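Local structure of head completion protein gp6 (Enterobacteria phage HK97, 3JVO) at residues I3-V8 with W49-I55; A36-C40 with A62-F67; W43-W49 with M92-N97. The protein completes the phage head as part of a thirteen-membered head-tail connector ring that binds the portal protein and gp7 and leaves an open channel for DNA ejection. One frame throughout, in Å; residues are numbered along the deposited sequence.

Interaction 1. Residues I3-V8 with W49-I55; sequences IDVLDV and WKVAADI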
loop_
_atom_site.group_PDB
_atom_site.type_symbol
_atom_site.label_atom_id
_atom_site.label_comp_id
_atom_site.label_asym_id
_atom_site.label_seq_id
_atom_site.Cartn_x
_atom_site.Cartn_y
_atom_site.Cartn_z
ATOM N N ILE G 3 -12.258 3.794 -51.288
ATOM C CA ILE G 3 -12.472 5.164 -50.824
ATOM C C ILE G 3 -11.170 5.774 -50.324
ATOM O O ILE G 3 -10.411 5.148 -49.575
ATOM C CB ILE G 3 -13.564 5.226 -49.719
ATOM C CG1 ILE G 3 -14.869 4.604 -50.226
ATOM C CG2 ILE G 3 -13.811 6.674 -49.267
ATOM C CD1 ILE G 3 -15.908 4.392 -49.160
ATOM N N ASP G 4 -10.912 7.003 -50.754
ATOM C CA ASP G 4 -9.768 7.756 -50.277
ATOM C C ASP G 4 -10.154 8.465 -48.968
ATOM O O ASP G 4 -11.089 9.279 -48.955
ATOM C CB ASP G 4 -9.350 8.772 -51.336
ATOM C CG ASP G 4 -8.211 9.668 -50.874
ATOM O OD1 ASP G 4 -7.810 9.600 -49.689
ATOM O OD2 ASP G 4 -7.715 10.456 -51.701
ATOM N N VAL G 5 -9.439 8.171 -47.879
ATOM C CA VAL G 5 -9.767 8.753 -46.562
ATOM C C VAL G 5 -9.856 10.290 -46.595
ATOM O O VAL G 5 -10.712 10.864 -45.949
ATOM C CB VAL G 5 -8.817 8.264 -45.423
ATOM C CG1 VAL G 5 -7.406 8.701 -45.651
ATOM C CG2 VAL G 5 -9.328 8.745 -44.047
ATOM N N LEU G 6 -9.003 10.941 -47.385
ATOM C CA LEU G 6 -9.014 12.401 -47.484
ATOM C C LEU G 6 -10.263 12.984 -48.178
ATOM O O LEU G 6 -10.499 14.179 -48.087
ATOM C CB LEU G 6 -7.716 12.930 -48.111
ATOM C CG LEU G 6 -6.437 12.620 -47.304
ATOM C CD1 LEU G 6 -5.194 13.174 -48.000
ATOM C CD2 LEU G 6 -6.543 13.175 -45.892
ATOM N N ASP G 7 -11.062 12.145 -48.847
ATOM C CA ASP G 7 -12.353 12.579 -49.395
ATOM C C ASP G 7 -13.437 12.495 -48.349
ATOM O O ASP G 7 -14.521 13.049 -48.527
ATOM C CB ASP G 7 -12.779 11.695 -50.564
ATOM C CG ASP G 7 -11.933 11.897 -51.807
ATOM O OD1 ASP G 7 -11.341 12.994 -51.968
ATOM O OD2 ASP G 7 -11.879 10.942 -52.627
ATOM N N VAL G 8 -13.155 11.751 -47.280
ATOM C CA VAL G 8 -14.060 11.562 -46.145
ATOM C C VAL G 8 -13.753 12.630 -45.075
ATOM O O VAL G 8 -14.643 13.324 -44.616
ATOM C CB VAL G 8 -13.912 10.115 -45.570
ATOM C CG1 VAL G 8 -14.828 9.874 -44.371
ATOM C CG2 VAL G 8 -14.166 9.056 -46.660
ATOM N N TRP G 49 -20.989 0.748 -48.142
ATOM C CA TRP G 49 -20.354 2.072 -48.166
ATOM C C TRP G 49 -19.435 2.163 -49.374
ATOM O O TRP G 49 -18.249 1.824 -49.295
ATOM C CB TRP G 49 -19.590 2.406 -46.872
ATOM C CG TRP G 49 -20.434 2.401 -45.624
ATOM C CD1 TRP G 49 -21.786 2.637 -45.529
ATOM C CD2 TRP G 49 -19.973 2.170 -44.290
ATOM N NE1 TRP G 49 -22.187 2.552 -44.214
ATOM C CE2 TRP G 49 -21.096 2.263 -43.435
ATOM C CE3 TRP G 49 -18.719 1.892 -43.734
ATOM C CZ2 TRP G 49 -21.004 2.068 -42.058
ATOM C CZ3 TRP G 49 -18.628 1.695 -42.369
ATOM C CH2 TRP G 49 -19.765 1.792 -41.545
ATOM N N LYS G 50 -19.995 2.642 -50.482
ATOM C CA LYS G 50 -19.317 2.623 -51.783
ATOM C C LYS G 50 -18.500 3.875 -52.052
ATOM O O LYS G 50 -17.434 3.799 -52.665
ATOM C CB LYS G 50 -20.348 2.444 -52.899
ATOM C CG LYS G 50 -20.328 1.088 -53.589
ATOM C CD LYS G 50 -20.461 -0.081 -52.619
ATOM C CE LYS G 50 -20.860 -1.353 -53.350
ATOM N NZ LYS G 50 -22.312 -1.303 -53.621
ATOM N N VAL G 51 -19.028 5.017 -51.620
ATOM C CA VAL G 51 -18.382 6.324 -51.792
ATOM C C VAL G 51 -18.156 7.046 -50.445
ATOM O O VAL G 51 -18.788 6.709 -49.433
ATOM C CB VAL G 51 -19.216 7.238 -52.739
ATOM C CG1 VAL G 51 -19.271 6.641 -54.159
ATOM C CG2 VAL G 51 -20.617 7.474 -52.176
ATOM N N ALA G 52 -17.272 8.049 -50.461
ATOM C CA ALA G 52 -16.889 8.816 -49.259
ATOM C C ALA G 52 -18.089 9.367 -48.487
ATOM O O ALA G 52 -18.108 9.342 -47.250
ATOM C CB ALA G 52 -15.937 9.951 -49.631
ATOM N N ALA G 53 -19.092 9.841 -49.233
ATOM C CA ALA G 53 -20.317 10.405 -48.662
ATOM C C ALA G 53 -21.176 9.362 -47.935
ATOM O O ALA G 53 -22.069 9.717 -47.162
ATOM C CB ALA G 53 -21.128 11.115 -49.737
ATOM N N ASP G 54 -20.900 8.080 -48.166
ATOM C CA ASP G 54 -21.616 7.011 -47.455
ATOM C C ASP G 54 -21.181 6.834 -45.987
ATOM O O ASP G 54 -21.938 6.306 -45.176
ATOM C CB ASP G 54 -21.461 5.681 -48.190
ATOM C CG ASP G 54 -22.157 5.663 -49.544
ATOM O OD1 ASP G 54 -23.056 6.508 -49.780
ATOM O OD2 ASP G 54 -21.796 4.787 -50.369
ATOM N N ILE G 55 -19.968 7.258 -45.644
ATOM C CA ILE G 55 -19.430 6.981 -44.303
ATOM C C ILE G 55 -20.173 7.759 -43.207
ATOM O O ILE G 55 -20.245 8.987 -43.259
ATOM C CB ILE G 55 -17.884 7.234 -44.195
ATOM C CG1 ILE G 55 -17.121 6.681 -45.422
ATOM C CG2 ILE G 55 -17.335 6.650 -42.896
ATOM C CD1 ILE G 55 -17.299 5.196 -45.668
#

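Interaction 2. Residues A36-C40 with A62-F67; sequences AFDYC and AVLLVF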
loop_
_atom_site.group_PDB
_atom_site.type_symbol
_atom_site.label_atom_id
_atom_site.label_comp_id
_atom_site.label_asym_id
_atom_site.label_seq_id
_atom_site.Cartn_x
_atom_site.Cartn_y
_atom_site.Cartn_z
ATOM N N ALA G 36 -5.710 4.427 -40.188
ATOM C CA ALA G 36 -6.868 4.486 -39.299
ATOM C C ALA G 36 -8.157 4.178 -40.044
ATOM O O ALA G 36 -9.052 3.515 -39.516
ATOM C CB ALA G 36 -6.962 5.835 -38.664
ATOM N N PHE G 37 -8.263 4.701 -41.259
ATOM C CA PHE G 37 -9.445 4.489 -42.073
ATOM C C PHE G 37 -9.547 3.033 -42.491
ATOM O O PHE G 37 -10.614 2.425 -42.351
ATOM C CB PHE G 37 -9.416 5.396 -43.296
ATOM C CG PHE G 37 -10.660 5.320 -44.151
ATOM C CD1 PHE G 37 -11.882 5.837 -43.694
ATOM C CD2 PHE G 37 -10.599 4.787 -45.433
ATOM C CE1 PHE G 37 -13.040 5.772 -44.509
ATOM C CE2 PHE G 37 -11.739 4.723 -46.255
ATOM C CZ PHE G 37 -12.956 5.213 -45.791
ATOM N N ASP G 38 -8.445 2.484 -42.996
ATOM C CA ASP G 38 -8.361 1.071 -43.373
ATOM C C ASP G 38 -8.806 0.183 -42.197
ATOM O O ASP G 38 -9.633 -0.720 -42.344
ATOM C CB ASP G 38 -6.931 0.737 -43.821
ATOM C CG ASP G 38 -6.751 -0.738 -44.189
ATOM O OD1 ASP G 38 -7.648 -1.302 -44.843
ATOM O OD2 ASP G 38 -5.711 -1.333 -43.844
ATOM N N TYR G 39 -8.284 0.477 -41.015
ATOM C CA TYR G 39 -8.618 -0.289 -39.816
ATOM C C TYR G 39 -10.114 -0.199 -39.497
ATOM O O TYR G 39 -10.774 -1.229 -39.316
ATOM C CB TYR G 39 -7.768 0.183 -38.627
ATOM C CG TYR G 39 -8.148 -0.467 -37.319
ATOM C CD1 TYR G 39 -7.658 -1.724 -36.979
ATOM C CD2 TYR G 39 -9.014 0.172 -36.432
ATOM C CE1 TYR G 39 -8.031 -2.331 -35.793
ATOM C CE2 TYR G 39 -9.387 -0.417 -35.252
ATOM C CZ TYR G 39 -8.899 -1.664 -34.939
ATOM O OH TYR G 39 -9.274 -2.240 -33.758
ATOM N N CYS G 40 -10.654 1.022 -39.441
ATOM C CA CYS G 40 -12.061 1.180 -39.093
ATOM C C CYS G 40 -13.010 0.556 -40.125
ATOM O O CYS G 40 -14.007 -0.048 -39.741
ATOM C CB CYS G 40 -12.425 2.639 -38.820
ATOM S SG CYS G 40 -11.603 3.323 -37.353
ATOM N N ALA G 62 -14.662 7.649 -34.962
ATOM C CA ALA G 62 -13.697 6.592 -34.653
ATOM C C ALA G 62 -12.365 6.725 -35.417
ATOM O O ALA G 62 -11.298 6.523 -34.844
ATOM C CB ALA G 62 -14.314 5.178 -34.864
ATOM N N VAL G 63 -12.423 7.051 -36.704
ATOM C CA VAL G 63 -11.208 7.199 -37.500
ATOM C C VAL G 63 -10.316 8.304 -36.898
ATOM O O VAL G 63 -9.104 8.157 -36.793
ATOM C CB VAL G 63 -11.546 7.525 -38.981
ATOM C CG1 VAL G 63 -10.279 7.946 -39.762
ATOM C CG2 VAL G 63 -12.242 6.329 -39.675
ATOM N N LEU G 64 -10.937 9.409 -36.506
ATOM C CA LEU G 64 -10.208 10.504 -35.868
ATOM C C LEU G 64 -9.506 10.027 -34.601
ATOM O O LEU G 64 -8.367 10.411 -34.346
ATOM C CB LEU G 64 -11.139 11.662 -35.538
ATOM C CG LEU G 64 -11.597 12.568 -36.683
ATOM C CD1 LEU G 64 -12.584 13.609 -36.106
ATOM C CD2 LEU G 64 -10.430 13.293 -37.383
ATOM N N LEU G 65 -10.166 9.166 -33.818
ATOM C CA LEU G 65 -9.565 8.706 -32.559
ATOM C C LEU G 65 -8.406 7.741 -32.812
ATOM O O LEU G 65 -7.352 7.793 -32.152
ATOM C CB LEU G 65 -10.616 8.054 -31.669
ATOM C CG LEU G 65 -11.714 8.962 -31.079
ATOM C CD1 LEU G 65 -12.851 8.100 -30.603
ATOM C CD2 LEU G 65 -11.120 9.768 -29.922
ATOM N N VAL G 66 -8.600 6.862 -33.776
ATOM C CA VAL G 66 -7.573 5.882 -34.117
ATOM C C VAL G 66 -6.366 6.624 -34.719
ATOM O O VAL G 66 -5.229 6.319 -34.396
ATOM C CB VAL G 66 -8.144 4.768 -35.049
ATOM C CG1 VAL G 66 -7.016 3.811 -35.543
ATOM C CG2 VAL G 66 -9.192 3.981 -34.299
ATOM N N PHE G 67 -6.638 7.581 -35.602
ATOM C CA PHE G 67 -5.595 8.398 -36.246
ATOM C C PHE G 67 -4.761 9.148 -35.197
ATOM O O PHE G 67 -3.524 9.124 -35.228
ATOM C CB PHE G 67 -6.227 9.394 -37.245
ATOM C CG PHE G 67 -5.359 10.610 -37.520
ATOM C CD1 PHE G 67 -4.369 10.570 -38.494
ATOM C CD2 PHE G 67 -5.504 11.771 -36.766
ATOM C CE1 PHE G 67 -3.543 11.686 -38.705
ATOM C CE2 PHE G 67 -4.695 12.898 -36.989
ATOM C CZ PHE G 67 -3.725 12.854 -37.957
#

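Interaction 3. Residues W43-W49 with M92-N97; sequences WCDEPAW and MFIHRN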
loop_
_atom_site.group_PDB
_atom_site.type_symbol
_atom_site.label_atom_id
_atom_site.label_comp_id
_atom_site.label_asym_id
_atom_site.label_seq_id
_atom_site.Cartn_x
_atom_site.Cartn_y
_atom_site.Cartn_z
ATOM N N TRP G 43 -12.895 -3.261 -39.776
ATOM C CA TRP G 43 -13.567 -3.595 -38.536
ATOM C C TRP G 43 -15.079 -3.531 -38.666
ATOM O O TRP G 43 -15.757 -4.433 -38.203
ATOM C CB TRP G 43 -13.115 -2.669 -37.429
ATOM C CG TRP G 43 -13.389 -3.193 -36.087
ATOM C CD1 TRP G 43 -12.521 -3.894 -35.290
ATOM C CD2 TRP G 43 -14.615 -3.064 -35.340
ATOM N NE1 TRP G 43 -13.129 -4.199 -34.082
ATOM C CE2 TRP G 43 -14.416 -3.711 -34.092
ATOM C CE3 TRP G 43 -15.864 -2.472 -35.602
ATOM C CZ2 TRP G 43 -15.423 -3.773 -33.104
ATOM C CZ3 TRP G 43 -16.872 -2.547 -34.617
ATOM C CH2 TRP G 43 -16.634 -3.181 -33.383
ATOM N N CYS G 44 -15.595 -2.453 -39.268
ATOM C CA CYS G 44 -17.028 -2.316 -39.553
ATOM C C CYS G 44 -17.509 -3.300 -40.626
ATOM O O CYS G 44 -18.628 -3.818 -40.538
ATOM C CB CYS G 44 -17.352 -0.891 -39.975
ATOM S SG CYS G 44 -17.154 0.280 -38.650
ATOM N N ASP G 45 -16.671 -3.528 -41.641
ATOM C CA ASP G 45 -16.916 -4.563 -42.655
ATOM C C ASP G 45 -18.284 -4.376 -43.350
ATOM O O ASP G 45 -19.069 -5.323 -43.484
ATOM C CB ASP G 45 -16.779 -5.955 -41.998
ATOM C CG ASP G 45 -16.753 -7.102 -43.011
ATOM O OD1 ASP G 45 -16.202 -6.923 -44.127
ATOM O OD2 ASP G 45 -17.281 -8.191 -42.679
ATOM N N GLU G 46 -18.545 -3.148 -43.793
ATOM C CA GLU G 46 -19.816 -2.759 -44.397
ATOM C C GLU G 46 -19.690 -2.508 -45.906
ATOM O O GLU G 46 -19.244 -1.430 -46.318
ATOM C CB GLU G 46 -20.393 -1.516 -43.704
ATOM C CG GLU G 46 -21.662 -0.980 -44.373
ATOM C CD GLU G 46 -22.755 -2.022 -44.440
ATOM O OE1 GLU G 46 -23.332 -2.308 -43.375
ATOM O OE2 GLU G 46 -23.023 -2.562 -45.543
ATOM N N PRO G 47 -20.103 -3.501 -46.733
ATOM C CA PRO G 47 -19.972 -3.431 -48.201
ATOM C C PRO G 47 -20.766 -2.303 -48.862
ATOM O O PRO G 47 -20.346 -1.808 -49.905
ATOM C CB PRO G 47 -20.508 -4.800 -48.680
ATOM C CG PRO G 47 -20.416 -5.692 -47.470
ATOM C CD PRO G 47 -20.723 -4.772 -46.309
ATOM N N ALA G 48 -21.887 -1.907 -48.262
ATOM C CA ALA G 48 -22.737 -0.848 -48.820
ATOM C C ALA G 48 -22.173 0.576 -48.729
ATOM O O ALA G 48 -22.823 1.523 -49.182
ATOM C CB ALA G 48 -24.132 -0.902 -48.209
ATOM N N TRP G 49 -20.989 0.748 -48.142
ATOM C CA TRP G 49 -20.354 2.072 -48.166
ATOM C C TRP G 49 -19.435 2.163 -49.374
ATOM O O TRP G 49 -18.249 1.824 -49.295
ATOM C CB TRP G 49 -19.590 2.406 -46.872
ATOM C CG TRP G 49 -20.434 2.401 -45.624
ATOM C CD1 TRP G 49 -21.786 2.637 -45.529
ATOM C CD2 TRP G 49 -19.973 2.170 -44.290
ATOM N NE1 TRP G 49 -22.187 2.552 -44.214
ATOM C CE2 TRP G 49 -21.096 2.263 -43.435
ATOM C CE3 TRP G 49 -18.719 1.892 -43.734
ATOM C CZ2 TRP G 49 -21.004 2.068 -42.058
ATOM C CZ3 TRP G 49 -18.628 1.695 -42.369
ATOM C CH2 TRP G 49 -19.765 1.792 -41.545
HETATM N N MSE G 92 -17.693 2.631 -33.484
HETATM C CA MSE G 92 -17.652 1.648 -34.584
HETATM C C MSE G 92 -18.734 0.562 -34.470
HETATM O O MSE G 92 -19.278 0.098 -35.473
HETATM C CB MSE G 92 -16.276 0.983 -34.631
HETATM C CG MSE G 92 -15.212 1.708 -35.441
HETATM SE SE MSE G 92 -13.545 0.677 -35.400
HETATM C CE MSE G 92 -12.914 0.936 -33.594
ATOM N N PHE G 93 -19.041 0.162 -33.240
ATOM C CA PHE G 93 -19.912 -0.988 -32.974
ATOM C C PHE G 93 -21.302 -0.763 -33.552
ATOM O O PHE G 93 -21.900 -1.668 -34.119
ATOM C CB PHE G 93 -19.966 -1.250 -31.460
ATOM C CG PHE G 93 -20.950 -2.322 -31.039
ATOM C CD1 PHE G 93 -20.551 -3.655 -30.934
ATOM C CD2 PHE G 93 -22.269 -1.990 -30.707
ATOM C CE1 PHE G 93 -21.463 -4.639 -30.528
ATOM C CE2 PHE G 93 -23.176 -2.963 -30.307
ATOM C CZ PHE G 93 -22.774 -4.287 -30.218
ATOM N N ILE G 94 -21.793 0.466 -33.418
ATOM C CA ILE G 94 -23.141 0.827 -33.867
ATOM C C ILE G 94 -23.270 0.902 -35.405
ATOM O O ILE G 94 -24.366 1.073 -35.934
ATOM C CB ILE G 94 -23.662 2.109 -33.152
ATOM C CG1 ILE G 94 -22.617 3.214 -33.174
ATOM C CG2 ILE G 94 -24.024 1.814 -31.710
ATOM C CD1 ILE G 94 -22.906 4.285 -34.144
ATOM N N HIS G 95 -22.147 0.746 -36.110
ATOM C CA HIS G 95 -22.145 0.667 -37.580
ATOM C C HIS G 95 -21.454 -0.594 -38.108
ATOM O O HIS G 95 -21.045 -0.673 -39.275
ATOM C CB HIS G 95 -21.549 1.933 -38.193
ATOM C CG HIS G 95 -22.479 3.103 -38.163
ATOM N ND1 HIS G 95 -22.244 4.222 -37.391
ATOM C CD2 HIS G 95 -23.657 3.319 -38.792
ATOM C CE1 HIS G 95 -23.234 5.082 -37.556
ATOM N NE2 HIS G 95 -24.105 4.556 -38.400
ATOM N N ARG G 96 -21.352 -1.587 -37.234
ATOM C CA ARG G 96 -20.741 -2.861 -37.573
ATOM C C ARG G 96 -21.714 -3.728 -38.377
ATOM O O ARG G 96 -22.880 -3.888 -38.000
ATOM C CB ARG G 96 -20.283 -3.579 -36.294
ATOM C CG ARG G 96 -19.826 -5.013 -36.481
ATOM C CD ARG G 96 -18.406 -5.105 -37.014
ATOM N NE ARG G 96 -18.034 -6.491 -37.302
ATOM C CZ ARG G 96 -17.499 -7.326 -36.412
ATOM N NH1 ARG G 96 -17.256 -6.928 -35.164
ATOM N NH2 ARG G 96 -17.205 -8.570 -36.771
ATOM N N ASN G 97 -21.231 -4.260 -39.497
ATOM C CA ASN G 97 -21.962 -5.270 -40.247
ATOM C C ASN G 97 -21.740 -6.622 -39.568
ATOM O O ASN G 97 -20.603 -7.107 -39.474
ATOM C CB ASN G 97 -21.509 -5.277 -41.713
ATOM C CG ASN G 97 -22.270 -6.285 -42.568
ATOM O OD1 ASN G 97 -23.187 -5.921 -43.309
ATOM N ND2 ASN G 97 -21.885 -7.556 -42.478
#

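Interaction 1. Residues I3-V8 with W49-I55
Ile3 meets the loop 49-55 at flat peptide groups as well as at side chains: its CD1 comes 3.5 Å from Trp49 O, and its CG1 lies 3.6 Å from Lys50 O. The indole of Trp49, by contrast, leads away from the arm 3-8, toward Met41, Cys44, Pro56 and Val59. The other flat groups brace each side from within. Asp54 OD2 takes two backbone N-H groups, that of Lys50 through its anti lone pair and that of Val51 from above the carboxylate plane, 55° out of it; the second bond is nearly straight. Asp4 OD1 likewise receives Leu6 N from above its plane and caps the short helical turn that follows.

The side chains that meet across the contact are mainly aliphatic, some resting on carbonyl oxygens. Ile3 is extended at its outer torsion (chi2 170°), which sets CD1 among the carbonyl oxygens of Trp49 and Val51 and 3.8 Å from Ile55 CD1, while its CG2 branch settles 3.7 Å from Ala52 CA. The small methyl of Ala52 is the other focus. Val8 CG2 approaches Ala52 CB to 3.6 Å, and Asp7 contributes its own CB and carbonyl oxygen to the same methyl. Val8 then crosses Ile55 at about a right angle, both of its branches near Ile55 CG1. Three residues of this surface patch are exposed, whereas Ile55 is buried, so the packing deepens from Asp7 toward the helical interior, where Ile3 and Val5 also touch Phe37.

The whole illustrates an N-terminal arm with an aspartate-capped helical turn, packed by aliphatic side chains against a 3-10 turn in the connection between helices 26-44 and 57-72 of this mainly helical connector subunit.

Interaction 2. Residues A36-C40 with A62-F67
Ala36 supplies the tight part of this helix pair. Its CB lies 3.5 Å from Phe67 N and close to Val63 O, two atoms already joined by a backbone bond of helix 57-72, so the methyl rests directly on the opposing main chain. Val66 CG1 comes to 3.7 Å of Ala36 CB, and the CB of Phe67 adds a further touch. The small residue at the crossing is consistent with the 8.8 Å approach of the two segment axes, which run at 126° between their N-to-C directions.

One turn further on, Cys40 continues the close packing. Its SG, held anti to the carbonyl carbon (chi1 -66°), faces helix 57-72 and lies 3.9 Å from Val66 CG2, with Ala62 CB slightly more distant. Val63 works with both branches: CG1 turns to Ala36, whereas CG2 meets Cys40 CB at 3.8 Å.

The flanks are looser. Phe37 offers a ring edge to Val63, CD1 to CG2 at 4.1 Å, the methyl lying near the ring plane. On the other flank Tyr39 CD2 approaches Val66 CG1 to 4.2 Å, obliquely. These flanks do not open to solvent, since every touching residue is buried; the partly exposed Asp38 takes no part, and its OD2 is hydrogen-bonded to Ala58 N of a neighbouring subunit.

Surrounding elements account for this burial. Helix 11-17 brings Phe14 against Val63, Leu64 and Phe67, the two phenylalanine rings meeting with their planes about 55° apart, and helix 87-93 presents Met91 and Met92 to Ala62. Subunit neighbours complete the setting: Met91 of one packs on Tyr39 and Val66, while Leu31 of another packs on Leu64, so helices 26-44 and 57-72 form the centre of the subunit between its partners in the ring.

Interaction 3. Residues W43-W49 with M92-N97
Trp43 is sandwiched between Met92 and Arg96, and the Met92 side is a Met-aromatic contact at the junction of helix 26-44 with the C-terminal end of helix 87-93. The selenium of Met92, a selenomethionine in this crystal, stands 3.6 Å above the indole plane, displaced toward the rim and oblique to the five-membered ring. On the opposite face lies Arg96 NH1. The guanidinium is tilted 63° to the ring, and with Arg96 CZ 5.0 Å from the centroid of the six-membered ring any cation-pi attraction is weak. Trp43 CG is anti to its backbone N (chi1 -161°), which brings the indole against Met92 and Phe93, with CZ3 3.6 Å from Met92 CB.

Trp49 is held differently: Glu46 CG covers the centre of one face, and His95 CB meets the edge in plane. Glu46 OE2 also accepts Ala48 N through its anti lone pair, steadying the beta turn 46-49. The Glu46 carboxylate and the Asn97 amide stand almost perpendicular, 78° apart. Where helix 26-44 ends, Asp45 departs with positive phi, and the nearly straight bond from Asn97 N to Cys44 O, 2.8 Å long, lies in the carbonyl plane.

Overall arrangement
The three contacts form a triangle, each pair of centres about 13 Å apart, with interaction 2 near the centre of the subunit. Phe37 joins it to interaction 1: Val5 CG2 lies 3.4 Å from Phe37 CB, and Ile3 and Val8 approach the ring. Met92 plays the corresponding part toward interaction 3, with its CG 3.6 Å from Ala62 CB and its SE 3.8 Å from Cys40 SG. Interactions 1 and 3 share Trp49, where the loop leaving helix 26-44 passes from one to the other. Other subunits of the tridecamer touch interactions 2 and 3, through Leu64 and Ile94 among others, but not interaction 1.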